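Local atomic coordinates of cytosolic phospholipase A2 delta (Homo sapiens, PDB entry 5IZ5), a protein that hydrolyses the sn-2 ester of glycerophospholipids in a calcium-dependent manner, releasing a fatty acid, with a preference for linoleic acid. Residues L94-E99 with E136-E141; L53-A58 with F82-Q87; Q350-L355 with Y791-S796. The protein carries 3 engineered substitutions. One frame throughout, in Å; residues are numbered along the deposited sequence.

Interaction 1: residues L94-E99 with E136-E141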
loop_
_atom_site.group_PDB
_atom_site.type_symbol
_atom_site.label_atom_id
_atom_site.label_comp_id
_atom_site.label_asym_id
_atom_site.label_seq_id
_atom_site.Cartn_x
_atom_site.Cartn_y
_atom_site.Cartn_z
ATOM N N LEU B 94 22.546 -16.537 -10.370
ATOM C CA LEU B 94 23.184 -17.771 -10.803
ATOM C C LEU B 94 23.024 -18.803 -9.692
ATOM O O LEU B 94 23.572 -18.642 -8.598
ATOM C CB LEU B 94 24.659 -17.540 -11.121
ATOM C CG LEU B 94 24.957 -16.415 -12.119
ATOM C CD1 LEU B 94 25.160 -15.086 -11.407
ATOM C CD2 LEU B 94 26.188 -16.732 -12.948
ATOM N N SER B 95 22.248 -19.848 -9.975
ATOM C CA SER B 95 21.952 -20.893 -9.000
ATOM C C SER B 95 22.379 -22.255 -9.534
ATOM O O SER B 95 22.122 -22.576 -10.694
ATOM C CB SER B 95 20.456 -20.916 -8.690
ATOM O OG SER B 95 20.031 -19.695 -8.114
ATOM N N ILE B 96 23.037 -23.050 -8.690
ATOM C CA ILE B 96 23.365 -24.431 -9.030
ATOM C C ILE B 96 22.424 -25.342 -8.259
ATOM O O ILE B 96 22.290 -25.220 -7.040
ATOM C CB ILE B 96 24.818 -24.805 -8.684
ATOM C CG1 ILE B 96 25.782 -23.774 -9.276
ATOM C CG2 ILE B 96 25.135 -26.206 -9.203
ATOM C CD1 ILE B 96 27.234 -23.985 -8.904
ATOM N N TYR B 97 21.761 -26.236 -8.984
ATOM C CA TYR B 97 20.849 -27.201 -8.389
ATOM C C TYR B 97 21.394 -28.617 -8.573
ATOM O O TYR B 97 22.186 -28.873 -9.482
ATOM C CB TYR B 97 19.469 -27.082 -9.032
ATOM C CG TYR B 97 18.665 -25.891 -8.568
ATOM C CD1 TYR B 97 17.821 -25.983 -7.462
ATOM C CD2 TYR B 97 18.737 -24.674 -9.240
ATOM C CE1 TYR B 97 17.077 -24.896 -7.038
ATOM C CE2 TYR B 97 17.997 -23.579 -8.822
ATOM C CZ TYR B 97 17.169 -23.696 -7.724
ATOM O OH TYR B 97 16.437 -22.613 -7.306
ATOM N N ASP B 98 20.957 -29.523 -7.701
ATOM C CA ASP B 98 21.342 -30.932 -7.753
ATOM C C ASP B 98 20.154 -31.716 -8.301
ATOM O O ASP B 98 19.109 -31.787 -7.653
ATOM C CB ASP B 98 21.715 -31.420 -6.349
ATOM C CG ASP B 98 22.181 -32.877 -6.318
ATOM O OD1 ASP B 98 22.287 -33.531 -7.379
ATOM O OD2 ASP B 98 22.453 -33.374 -5.210
ATOM N N GLU B 99 20.310 -32.297 -9.489
ATOM C CA GLU B 99 19.194 -32.971 -10.150
ATOM C C GLU B 99 18.826 -34.298 -9.484
ATOM O O GLU B 99 19.686 -35.145 -9.242
ATOM C CB GLU B 99 19.487 -33.203 -11.631
ATOM C CG GLU B 99 18.273 -33.698 -12.405
ATOM C CD GLU B 99 18.521 -33.753 -13.898
ATOM O OE1 GLU B 99 19.080 -34.762 -14.373
ATOM O OE2 GLU B 99 18.159 -32.786 -14.597
ATOM N N GLU B 136 32.792 -23.532 -1.741
ATOM C CA GLU B 136 32.163 -23.745 -3.053
ATOM C C GLU B 136 32.494 -22.552 -3.972
ATOM O O GLU B 136 32.454 -21.407 -3.528
ATOM C CB GLU B 136 30.635 -23.931 -2.883
ATOM C CG GLU B 136 30.188 -24.363 -1.481
ATOM C CD GLU B 136 28.900 -25.167 -1.432
ATOM O OE1 GLU B 136 28.277 -25.404 -2.496
ATOM O OE2 GLU B 136 28.515 -25.575 -0.303
ATOM N N GLU B 137 32.860 -22.814 -5.230
ATOM C CA GLU B 137 33.212 -21.737 -6.175
ATOM C C GLU B 137 32.607 -21.938 -7.559
ATOM O O GLU B 137 32.514 -23.067 -8.033
ATOM C CB GLU B 137 34.731 -21.614 -6.319
ATOM C CG GLU B 137 35.444 -21.250 -5.028
ATOM C CD GLU B 137 36.934 -21.010 -5.204
ATOM O OE1 GLU B 137 37.460 -21.170 -6.329
ATOM O OE2 GLU B 137 37.586 -20.655 -4.202
ATOM N N LEU B 138 32.220 -20.830 -8.198
ATOM C CA LEU B 138 31.662 -20.834 -9.555
ATOM C C LEU B 138 32.450 -19.865 -10.445
ATOM O O LEU B 138 32.528 -18.670 -10.149
ATOM C CB LEU B 138 30.190 -20.396 -9.520
ATOM C CG LEU B 138 29.205 -20.814 -10.631
ATOM C CD1 LEU B 138 28.163 -19.725 -10.855
ATOM C CD2 LEU B 138 29.865 -21.162 -11.956
ATOM N N ASP B 139 33.022 -20.378 -11.534
ATOM C CA ASP B 139 33.740 -19.537 -12.502
ATOM C C ASP B 139 32.843 -19.142 -13.664
ATOM O O ASP B 139 32.262 -20.000 -14.330
ATOM C CB ASP B 139 34.971 -20.258 -13.054
ATOM C CG ASP B 139 36.102 -20.340 -12.052
ATOM O OD1 ASP B 139 36.008 -19.725 -10.964
ATOM O OD2 ASP B 139 37.093 -21.031 -12.362
ATOM N N VAL B 140 32.745 -17.837 -13.901
ATOM C CA VAL B 140 31.925 -17.286 -14.977
ATOM C C VAL B 140 32.698 -16.170 -15.668
ATOM O O VAL B 140 33.509 -15.491 -15.034
ATOM C CB VAL B 140 30.603 -16.702 -14.429
ATOM C CG1 VAL B 140 29.674 -16.287 -15.565
ATOM C CG2 VAL B 140 29.907 -17.707 -13.518
ATOM N N GLU B 141 32.445 -15.978 -16.960
ATOM C CA GLU B 141 32.964 -14.798 -17.664
ATOM C C GLU B 141 31.870 -13.999 -18.350
ATOM O O GLU B 141 30.925 -14.561 -18.913
ATOM C CB GLU B 141 34.122 -15.112 -18.611
ATOM C CG GLU B 141 34.219 -16.521 -19.160
ATOM C CD GLU B 141 35.511 -16.754 -19.930
ATOM O OE1 GLU B 141 36.431 -15.912 -19.845
ATOM O OE2 GLU B 141 35.608 -17.785 -20.626
#
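Leu94 and Val140 reach toward each other and meet tip to tip, CD2 of Leu94 standing 3.9 Å from CG2 of Val140. Leu138 approaches the same leucine from another direction: the two side chains cross at about a right angle, and Leu138 CD1 rests against both the root and the end of its partner, 4.1 Å from Leu94 CB and 4.2 Å from Leu94 CD2. Ile96 meets Leu138 in a third way. With CG1 of Ile96 beside the backbone N and the chain then running straight out (chi2 175°), the two side chains slide past each other in opposite directions, and Ile96 CD1 comes within 4.1 Å of Leu138 CG. Leu138 thus serves two partners, its CD1 methyl turned to Leu94 and its branch point to Ile96.

This is the hydrophobic filling of a C2-domain beta-sandwich. Strand 91-98 belongs to a four-stranded antiparallel sheet, strand 137-146 pairs with strand 21-36 in the facing one, and the axes of the two short strand segments pass 9.9 Å apart, with 127° between their N-to-C directions, a spacing bridged by side chains. Branched aliphatic residues suit these positions because they fill the gap between sheets without bringing in polar groups that would need partners. Val51 and Phe109 flank Ile96 from its own sheet. Glu137 and Asp139 stand on the outward side of the second strand, away from the apolar layer, and both form salt bridges with Arg36. Two residues after Ile96 the strand delivers Asp98, a predicted calcium ligand, whose OD1 accepts a hydrogen bond from Asp48 N.

Interaction 2: residues L53-A58 with F82-Q87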
loop_
_atom_site.group_PDB
_atom_site.type_symbol
_atom_site.label_atom_id
_atom_site.label_comp_id
_atom_site.label_asym_id
_atom_site.label_seq_id
_atom_site.Cartn_x
_atom_site.Cartn_y
_atom_site.Cartn_z
ATOM N N LEU B 53 20.274 -19.613 -14.875
ATOM C CA LEU B 53 20.487 -18.171 -14.961
ATOM C C LEU B 53 19.150 -17.464 -15.104
ATOM O O LEU B 53 18.352 -17.788 -15.991
ATOM C CB LEU B 53 21.362 -17.792 -16.153
ATOM C CG LEU B 53 22.701 -18.497 -16.343
ATOM C CD1 LEU B 53 23.431 -17.873 -17.523
ATOM C CD2 LEU B 53 23.562 -18.420 -15.095
ATOM N N GLN B 54 18.914 -16.500 -14.223
ATOM C CA GLN B 54 17.743 -15.647 -14.291
ATOM C C GLN B 54 18.202 -14.210 -14.154
ATOM O O GLN B 54 19.110 -13.914 -13.389
ATOM C CB GLN B 54 16.782 -15.972 -13.156
ATOM C CG GLN B 54 16.228 -17.380 -13.179
ATOM C CD GLN B 54 15.634 -17.733 -11.835
ATOM O OE1 GLN B 54 16.366 -17.858 -10.851
ATOM N NE2 GLN B 54 14.322 -17.865 -11.770
ATOM N N LEU B 55 17.553 -13.321 -14.886
ATOM C CA LEU B 55 17.824 -11.899 -14.799
ATOM C C LEU B 55 16.591 -11.243 -14.219
ATOM O O LEU B 55 15.482 -11.489 -14.686
ATOM C CB LEU B 55 18.133 -11.328 -16.182
ATOM C CG LEU B 55 18.633 -9.885 -16.250
ATOM C CD1 LEU B 55 20.001 -9.737 -15.599
ATOM C CD2 LEU B 55 18.678 -9.404 -17.691
ATOM N N SER B 56 16.788 -10.409 -13.202
ATOM C CA SER B 56 15.683 -9.771 -12.484
ATOM C C SER B 56 14.741 -8.985 -13.404
ATOM O O SER B 56 13.558 -8.853 -13.112
ATOM C CB SER B 56 16.236 -8.857 -11.383
ATOM O OG SER B 56 17.071 -7.848 -11.926
ATOM N N THR B 57 15.277 -8.470 -14.506
ATOM C CA THR B 57 14.527 -7.652 -15.464
ATOM C C THR B 57 14.059 -8.437 -16.716
ATOM O O THR B 57 13.600 -7.852 -17.705
ATOM C CB THR B 57 15.379 -6.441 -15.901
ATOM O OG1 THR B 57 16.644 -6.901 -16.379
ATOM C CG2 THR B 57 15.611 -5.496 -14.718
ATOM N N ALA B 58 14.181 -9.760 -16.664
ATOM C CA ALA B 58 13.639 -10.643 -17.695
ATOM C C ALA B 58 12.906 -11.814 -17.023
ATOM O O ALA B 58 13.305 -12.981 -17.148
ATOM C CB ALA B 58 14.753 -11.152 -18.583
ATOM N N PHE B 82 21.965 -12.188 -23.191
ATOM C CA PHE B 82 20.872 -11.305 -22.788
ATOM C C PHE B 82 20.974 -9.939 -23.471
ATOM O O PHE B 82 22.070 -9.430 -23.684
ATOM C CB PHE B 82 20.953 -11.035 -21.283
ATOM C CG PHE B 82 20.749 -12.250 -20.402
ATOM C CD1 PHE B 82 19.484 -12.579 -19.942
ATOM C CD2 PHE B 82 21.825 -13.024 -19.980
ATOM C CE1 PHE B 82 19.285 -13.670 -19.107
ATOM C CE2 PHE B 82 21.635 -14.124 -19.140
ATOM C CZ PHE B 82 20.362 -14.445 -18.702
ATOM N N LEU B 83 19.835 -9.325 -23.778
ATOM C CA LEU B 83 19.805 -7.895 -24.087
ATOM C C LEU B 83 19.648 -7.113 -22.772
ATOM O O LEU B 83 18.733 -7.375 -21.992
ATOM C CB LEU B 83 18.690 -7.560 -25.084
ATOM C CG LEU B 83 19.071 -6.499 -26.143
ATOM C CD1 LEU B 83 20.316 -6.901 -26.930
ATOM C CD2 LEU B 83 17.926 -6.221 -27.109
ATOM N N ILE B 84 20.564 -6.172 -22.531
ATOM C CA ILE B 84 20.651 -5.433 -21.273
ATOM C C ILE B 84 20.379 -3.936 -21.481
ATOM O O ILE B 84 21.025 -3.283 -22.304
ATOM C CB ILE B 84 22.057 -5.612 -20.650
ATOM C CG1 ILE B 84 22.307 -7.087 -20.281
ATOM C CG2 ILE B 84 22.258 -4.703 -19.441
ATOM C CD1 ILE B 84 21.309 -7.691 -19.314
ATOM N N GLN B 85 19.417 -3.406 -20.731
ATOM C CA GLN B 85 19.119 -1.970 -20.704
ATOM C C GLN B 85 19.923 -1.325 -19.581
ATOM O O GLN B 85 19.705 -1.609 -18.405
ATOM C CB GLN B 85 17.615 -1.744 -20.505
ATOM C CG GLN B 85 17.161 -0.306 -20.322
ATOM C CD GLN B 85 17.726 0.637 -21.362
ATOM O OE1 GLN B 85 18.613 1.433 -21.069
ATOM N NE2 GLN B 85 17.215 0.553 -22.583
ATOM N N SER B 86 20.860 -0.459 -19.953
ATOM C CA SER B 86 21.778 0.165 -18.992
ATOM C C SER B 86 21.081 1.065 -17.962
ATOM O O SER B 86 21.603 1.277 -16.876
ATOM C CB SER B 86 22.844 0.982 -19.736
ATOM O OG SER B 86 22.253 2.040 -20.481
ATOM N N GLN B 87 19.907 1.587 -18.304
ATOM C CA GLN B 87 19.169 2.497 -17.425
ATOM C C GLN B 87 18.354 1.826 -16.306
ATOM O O GLN B 87 17.764 2.529 -15.460
ATOM C CB GLN B 87 18.224 3.354 -18.255
ATOM C CG GLN B 87 18.895 4.346 -19.185
ATOM C CD GLN B 87 19.952 5.191 -18.496
ATOM O OE1 GLN B 87 21.114 4.798 -18.453
ATOM N NE2 GLN B 87 19.563 6.340 -17.950
#
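Leu55 carries its CG anti to the backbone N (chi1 -172°), while Phe82 turns its ring beside its own N (chi1 -65°); from these starting points the two side chains slide past each other in opposite directions. Leu55 CB comes 3.9 Å from Phe82 CE1, approaching the ring obliquely, and Leu55 CD2 lies 4.0 Å from Phe82 CD1. Leu53 meets the far end of the same ring at its edge, its CB 4.3 Å from Phe82 CZ. A flat, wide phenyl group suits this place because it can serve two leucines of one strand at once. Ile84 leaves its backbone to one side, but its bent CG1 arm (chi2 -58°) brings CD1 back to 3.5 Å from Leu55 CD2, a tight methyl contact.

From Leu55 the chain reverses in a type I beta turn, closed by a 2.9 Å hydrogen bond from Ala58 N to Leu55 O. The contact joins strand 49-55 to strand 75-85 across the two sheets of the C2 sandwich. Leu92 of strand 91-98 packs on both Leu55 and Phe82, Phe63 of strand 62-64 meets the Phe82 ring edge-to-face, and Leu28 of strand 21-36 lies against Ile84.

Interaction 3: residues Q350-L355 with Y791-S796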
loop_
_atom_site.group_PDB
_atom_site.type_symbol
_atom_site.label_atom_id
_atom_site.label_comp_id
_atom_site.label_asym_id
_atom_site.label_seq_id
_atom_site.Cartn_x
_atom_site.Cartn_y
_atom_site.Cartn_z
ATOM N N GLN B 350 -15.191 23.511 13.271
ATOM C CA GLN B 350 -16.300 24.084 12.514
ATOM C C GLN B 350 -16.870 25.294 13.250
ATOM O O GLN B 350 -16.980 26.376 12.678
ATOM C CB GLN B 350 -17.402 23.049 12.277
ATOM C CG GLN B 350 -18.456 23.508 11.282
ATOM C CD GLN B 350 -19.511 22.450 11.006
ATOM O OE1 GLN B 350 -20.111 21.902 11.928
ATOM N NE2 GLN B 350 -19.745 22.162 9.730
ATOM N N LYS B 351 -17.213 25.102 14.520
ATOM C CA LYS B 351 -17.773 26.168 15.348
ATOM C C LYS B 351 -16.853 27.382 15.433
ATOM O O LYS B 351 -17.322 28.510 15.404
ATOM C CB LYS B 351 -18.070 25.651 16.751
ATOM C CG LYS B 351 -19.285 24.744 16.826
ATOM C CD LYS B 351 -19.466 24.232 18.243
ATOM C CE LYS B 351 -20.703 23.369 18.395
ATOM N NZ LYS B 351 -20.776 22.785 19.762
ATOM N N LEU B 352 -15.547 27.145 15.518
ATOM C CA LEU B 352 -14.565 28.223 15.537
ATOM C C LEU B 352 -14.326 28.850 14.167
ATOM O O LEU B 352 -13.575 29.819 14.057
ATOM C CB LEU B 352 -13.227 27.715 16.074
ATOM C CG LEU B 352 -13.184 27.171 17.502
ATOM C CD1 LEU B 352 -11.759 26.733 17.818
ATOM C CD2 LEU B 352 -13.665 28.196 18.516
ATOM N N GLY B 353 -14.940 28.297 13.122
ATOM C CA GLY B 353 -14.724 28.768 11.758
ATOM C C GLY B 353 -13.336 28.468 11.234
ATOM O O GLY B 353 -12.888 29.102 10.287
ATOM N N LEU B 354 -12.646 27.497 11.832
ATOM C CA LEU B 354 -11.271 27.182 11.441
ATOM C C LEU B 354 -11.152 25.943 10.549
ATOM O O LEU B 354 -10.092 25.701 9.965
ATOM C CB LEU B 354 -10.394 27.032 12.684
ATOM C CG LEU B 354 -10.310 28.279 13.568
ATOM C CD1 LEU B 354 -9.518 27.971 14.823
ATOM C CD2 LEU B 354 -9.680 29.448 12.832
ATOM N N LEU B 355 -12.230 25.174 10.426
ATOM C CA LEU B 355 -12.241 24.019 9.528
ATOM C C LEU B 355 -12.006 24.458 8.080
ATOM O O LEU B 355 -11.295 23.779 7.332
ATOM C CB LEU B 355 -13.559 23.249 9.657
ATOM C CG LEU B 355 -13.665 21.871 8.988
ATOM C CD1 LEU B 355 -12.498 20.963 9.346
ATOM C CD2 LEU B 355 -14.981 21.206 9.366
ATOM N N TYR B 791 -14.510 20.476 23.492
ATOM C CA TYR B 791 -14.050 21.451 24.473
ATOM C C TYR B 791 -12.545 21.700 24.381
ATOM O O TYR B 791 -12.108 22.851 24.334
ATOM C CB TYR B 791 -14.418 20.989 25.882
ATOM C CG TYR B 791 -13.828 21.847 26.966
ATOM C CD1 TYR B 791 -14.525 22.937 27.479
ATOM C CD2 TYR B 791 -12.574 21.567 27.483
ATOM C CE1 TYR B 791 -13.981 23.726 28.477
ATOM C CE2 TYR B 791 -12.025 22.346 28.474
ATOM C CZ TYR B 791 -12.729 23.426 28.971
ATOM O OH TYR B 791 -12.182 24.205 29.965
ATOM N N ASN B 792 -11.762 20.623 24.360
ATOM C CA ASN B 792 -10.296 20.725 24.322
ATOM C C ASN B 792 -9.766 21.542 23.159
ATOM O O ASN B 792 -8.738 22.204 23.281
ATOM C CB ASN B 792 -9.648 19.341 24.281
ATOM C CG ASN B 792 -9.731 18.618 25.604
ATOM O OD1 ASN B 792 -10.296 19.130 26.572
ATOM N ND2 ASN B 792 -9.155 17.428 25.660
ATOM N N VAL B 793 -10.454 21.492 22.027
ATOM C CA VAL B 793 -10.063 22.304 20.882
ATOM C C VAL B 793 -10.564 23.745 21.045
ATOM O O VAL B 793 -9.812 24.687 20.808
ATOM C CB VAL B 793 -10.542 21.675 19.557
ATOM C CG1 VAL B 793 -10.436 22.665 18.405
ATOM C CG2 VAL B 793 -9.717 20.431 19.257
ATOM N N GLN B 794 -11.819 23.913 21.455
ATOM C CA GLN B 794 -12.375 25.260 21.659
ATOM C C GLN B 794 -11.568 26.075 22.669
ATOM O O GLN B 794 -11.206 27.216 22.406
ATOM C CB GLN B 794 -13.847 25.198 22.065
ATOM C CG GLN B 794 -14.779 25.099 20.871
ATOM C CD GLN B 794 -16.235 24.960 21.266
ATOM O OE1 GLN B 794 -16.564 24.837 22.445
ATOM N NE2 GLN B 794 -17.116 24.973 20.276
ATOM N N THR B 795 -11.253 25.470 23.806
ATOM C CA THR B 795 -10.419 26.132 24.812
ATOM C C THR B 795 -9.003 26.462 24.322
ATOM O O THR B 795 -8.298 27.221 24.969
ATOM C CB THR B 795 -10.301 25.289 26.085
ATOM O OG1 THR B 795 -9.949 26.142 27.186
ATOM C CG2 THR B 795 -9.246 24.227 25.908
ATOM N N SER B 796 -8.575 25.865 23.212
ATOM C CA SER B 796 -7.254 26.134 22.645
ATOM C C SER B 796 -7.320 27.117 21.481
ATOM O O SER B 796 -6.332 27.297 20.764
ATOM C CB SER B 796 -6.625 24.825 22.161
ATOM O OG SER B 796 -6.682 23.837 23.165
#
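Val793 and Gln794, near the end of helix 779-794, meet Leu352 and Lys351, where helix 335-351 runs out. The path to them begins at Tyr791, which faces another way: its OH is hydrogen-bonded to Ser740 OG, and Thr795 CB lies over one face of its ring, 4.1 Å above the plane and offset toward the rim. Asn792 is held too, its ND2 giving a hydrogen bond to Val737 O.

Val793 then turns toward the other segment. Its CG1 lies 4.3 Å from Leu352 CD1, and that leucine CD1 is also 4.1 Å from the backbone O of Val793. Its small branched side chain suits a buried position shared with Ala348 and Leu349 of helix 335-351 and Phe734 of strand 730-734.

Gln794 crosses both partners at a slant. Extended beyond CG (chi2 177°), it lays CG 4.0 Å from Leu352 CD2 and carries the amide on to Lys351, where NE2 is 3.2 Å from Lys351 CD. This is packing against the aliphatic part of the lysine; the ammonium group forms a long, weak ion pair with Asp790. A long side chain, apolar in its stem and polar at its end, fits such a half-covered border.

After Thr795, Ser796 takes the N-cap position of helix 797-810, yet its OG makes no cap. Instead it donates back to Asn792 O at 2.6 Å, nearly along the C=O axis, tying the bend to the preceding turn.

On the facing side, Gly353 ends its helix in a Schellman motif, where the positive phi favours glycine. Helix 335-351 links parallel strands 327-331 and 360-363, a beta-alpha-beta crossover in the alpha/beta catalytic domain; substrate-binding Gly334 and Gly335 lie where the helix begins, and it is the far end of this helix that packs against helix 779-794.

Overall arrangement
Interactions 1 and 2 are two patches of one buried core: both span the C2 sandwich, using neighbouring strands 91-98 and 49-55 of the same four-stranded sheet, and they touch where Leu94 CD2 lies 3.8 Å from Leu53 CD2. Interaction 1 is wholly aliphatic and lies nearer the predicted calcium site, whereas interaction 2 adds an aromatic ring and sits away from it. Interaction 3 stands on the opposite side of the chain's centre, about 68 Å from interaction 1 and 58 Å from interaction 2, centre to centre. There, helix ends of the catalytic domain meet in a partly buried contact, so amide and lysine chains join the leucine and valine.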